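Local atomic coordinates of Glyoxalase/bleomycin resistance protein/dioxygenase (Nostoc punctiforme PCC 73102, PDB entry 3KOL), a protein that binds a divalent metal, cobalt in this crystal, in a vicinal-oxygen-chelate fold and may act as a dioxygenase or a glyoxalase-type lyase, as relatives do. Residues A[21-26]-A[73-78]. Numbering follows the deposited sequence.
Sequences HHIALN and TILDLF. With CO (cobalt (II) ion), chain C.
His-22 and Asp-76 meet on the metal-bearing face of two parallel strands. The carboxylate oxygen OD2 of Asp-76 lies 3.1 Å from His-22 CD2, approaching the ring obliquely, with the carboxylate and imidazole planes 47° apart. His-22 holds CG between its backbone N and carbonyl carbon (chi1 63°), which stands the ring up from the sheet with NE2 2.2 Å from the cobalt. ND1 of His-22 donates an almost straight 2.8 Å hydrogen bond to ND1 of His-21, and this bond together with the metal bond holds the ring's rotation. Three waters also bind the ion, one of them donating a long hydrogen bond to Asp-76 OD2. Strand 17-27 pairs antiparallel with a strand of the second subunit, whose His-99 and Glu-147 complete the site.

Farther along this face, Ala-24 CB sits at the ring edge of Phe-78, 3.6 Å from CE2, while Tyr-98 of the second subunit meets that ring edge-to-face. On the reverse side, Ile-23 CG2 presses tightly against Leu-75 CD1 at 3.5 Å. Leu-25 crosses Leu-75 at an angle but runs beside Leu-77, and Tyr-37 of helix 30-40 packs on Leu-25 and Leu-75.

Five backbone hydrogen bonds join these first and last strands of a four-stranded sheet, the βαβββ module of the vicinal-oxygen-chelate family. Asp-76 is a second-shell group: its long bond from a cobalt-bound water probably helps orient that water, and a carboxylate so near would be expected to make the ion's surroundings more negative.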
loop_
_atom_site.group_PDB
_atom_site.type_symbol
_atom_site.label_atom_id
_atom_site.label_comp_id
_atom_site.label_asym_id
_atom_site.label_seq_id
_atom_site.Cartn_x
_atom_site.Cartn_y
_atom_site.Cartn_z
ATOM N N HIS A 21 -7.009 4.127 -3.594
ATOM C CA HIS A 21 -8.299 3.903 -2.960
ATOM C C HIS A 21 -8.156 3.029 -1.721
ATOM O O HIS A 21 -8.752 3.318 -0.683
ATOM C CB HIS A 21 -9.268 3.279 -3.970
ATOM C CG HIS A 21 -10.667 3.140 -3.455
ATOM N ND1 HIS A 21 -11.064 2.093 -2.654
ATOM C CD2 HIS A 21 -11.757 3.932 -3.608
ATOM C CE1 HIS A 21 -12.338 2.243 -2.334
ATOM N NE2 HIS A 21 -12.781 3.352 -2.899
ATOM N N HIS A 22 -7.365 1.966 -1.827
ATOM C CA HIS A 22 -7.123 1.088 -0.691
ATOM C C HIS A 22 -5.922 0.176 -0.899
ATOM O O HIS A 22 -5.492 -0.052 -2.028
ATOM C CB HIS A 22 -8.364 0.232 -0.363
ATOM C CG HIS A 22 -8.789 -0.710 -1.452
ATOM N ND1 HIS A 22 -9.692 -0.356 -2.432
ATOM C CD2 HIS A 22 -8.485 -2.010 -1.676
ATOM C CE1 HIS A 22 -9.932 -1.400 -3.207
ATOM N NE2 HIS A 22 -9.212 -2.416 -2.771
ATOM N N ILE A 23 -5.350 -0.291 0.207
ATOM C CA ILE A 23 -4.250 -1.243 0.156
ATOM C C ILE A 23 -4.807 -2.416 0.951
ATOM O O ILE A 23 -5.332 -2.234 2.050
ATOM C CB ILE A 23 -2.960 -0.718 0.825
ATOM C CG1 ILE A 23 -1.898 -1.822 0.806
ATOM C CG2 ILE A 23 -3.237 -0.267 2.241
ATOM C CD1 ILE A 23 -0.537 -1.369 1.248
ATOM N N ALA A 24 -4.728 -3.610 0.385
ATOM C CA ALA A 24 -5.261 -4.787 1.050
ATOM C C ALA A 24 -4.158 -5.686 1.573
ATOM O O ALA A 24 -3.133 -5.883 0.920
ATOM C CB ALA A 24 -6.154 -5.567 0.090
ATOM N N LEU A 25 -4.382 -6.218 2.768
ATOM C CA LEU A 25 -3.439 -7.115 3.407
ATOM C C LEU A 25 -4.173 -8.395 3.781
ATOM O O LEU A 25 -5.360 -8.363 4.102
ATOM C CB LEU A 25 -2.872 -6.493 4.692
ATOM C CG LEU A 25 -2.236 -5.096 4.689
ATOM C CD1 LEU A 25 -1.714 -4.780 6.093
ATOM C CD2 LEU A 25 -1.099 -5.033 3.686
ATOM N N ASN A 26 -3.469 -9.521 3.711
ATOM C CA ASN A 26 -4.035 -10.804 4.117
ATOM C C ASN A 26 -3.468 -11.037 5.510
ATOM O O ASN A 26 -2.260 -10.920 5.711
ATOM C CB ASN A 26 -3.578 -11.936 3.201
ATOM C CG ASN A 26 -4.201 -11.858 1.834
ATOM O OD1 ASN A 26 -5.342 -11.416 1.691
ATOM N ND2 ASN A 26 -3.463 -12.293 0.817
ATOM N N THR A 73 -8.194 7.192 2.815
ATOM C CA THR A 73 -7.533 5.985 2.315
ATOM C C THR A 73 -7.936 4.789 3.169
ATOM O O THR A 73 -7.936 4.857 4.403
ATOM C CB THR A 73 -5.999 6.120 2.339
ATOM O OG1 THR A 73 -5.614 7.296 1.624
ATOM C CG2 THR A 73 -5.344 4.911 1.677
ATOM N N ILE A 74 -8.265 3.688 2.505
ATOM C CA ILE A 74 -8.701 2.487 3.198
ATOM C C ILE A 74 -7.656 1.391 3.295
ATOM O O ILE A 74 -6.894 1.150 2.357
ATOM C CB ILE A 74 -9.947 1.880 2.513
ATOM C CG1 ILE A 74 -11.086 2.899 2.521
ATOM C CG2 ILE A 74 -10.370 0.598 3.239
ATOM C CD1 ILE A 74 -12.274 2.515 1.644
ATOM N N LEU A 75 -7.632 0.729 4.446
ATOM C CA LEU A 75 -6.742 -0.403 4.681
ATOM C C LEU A 75 -7.693 -1.580 4.854
ATOM O O LEU A 75 -8.465 -1.621 5.814
ATOM C CB LEU A 75 -5.924 -0.214 5.967
ATOM C CG LEU A 75 -5.069 -1.417 6.385
ATOM C CD1 LEU A 75 -3.988 -1.659 5.342
ATOM C CD2 LEU A 75 -4.434 -1.162 7.757
ATOM N N ASP A 76 -7.668 -2.514 3.910
ATOM C CA ASP A 76 -8.530 -3.690 3.984
ATOM C C ASP A 76 -7.751 -4.846 4.569
ATOM O O ASP A 76 -6.619 -5.105 4.163
ATOM C CB ASP A 76 -9.029 -4.135 2.599
ATOM C CG ASP A 76 -10.019 -3.173 1.982
ATOM O OD1 ASP A 76 -10.784 -2.527 2.728
ATOM O OD2 ASP A 76 -10.048 -3.088 0.733
ATOM N N LEU A 77 -8.360 -5.541 5.524
ATOM C CA LEU A 77 -7.731 -6.702 6.124
ATOM C C LEU A 77 -8.594 -7.896 5.742
ATOM O O LEU A 77 -9.795 -7.907 6.002
ATOM C CB LEU A 77 -7.665 -6.563 7.645
ATOM C CG LEU A 77 -6.926 -5.339 8.187
ATOM C CD1 LEU A 77 -6.936 -5.395 9.702
ATOM C CD2 LEU A 77 -5.492 -5.303 7.663
ATOM N N PHE A 78 -7.979 -8.879 5.097
ATOM C CA PHE A 78 -8.672 -10.083 4.669
ATOM C C PHE A 78 -8.211 -11.245 5.529
ATOM O O PHE A 78 -7.038 -11.599 5.519
ATOM C CB PHE A 78 -8.363 -10.365 3.194
ATOM C CG PHE A 78 -9.083 -9.454 2.242
ATOM C CD1 PHE A 78 -10.375 -9.754 1.823
ATOM C CD2 PHE A 78 -8.489 -8.278 1.792
ATOM C CE1 PHE A 78 -11.069 -8.898 0.974
ATOM C CE2 PHE A 78 -9.177 -7.410 0.939
ATOM C CZ PHE A 78 -10.468 -7.721 0.530
HETATM CO CO CO C . -9.606 -4.422 -3.605
HETATM O O HOH W 1 -10.451 -5.190 -1.714
HETATM O O HOH W 2 -11.719 -3.909 -4.059
HETATM O O HOH W 3 -10.400 -6.215 -4.150
#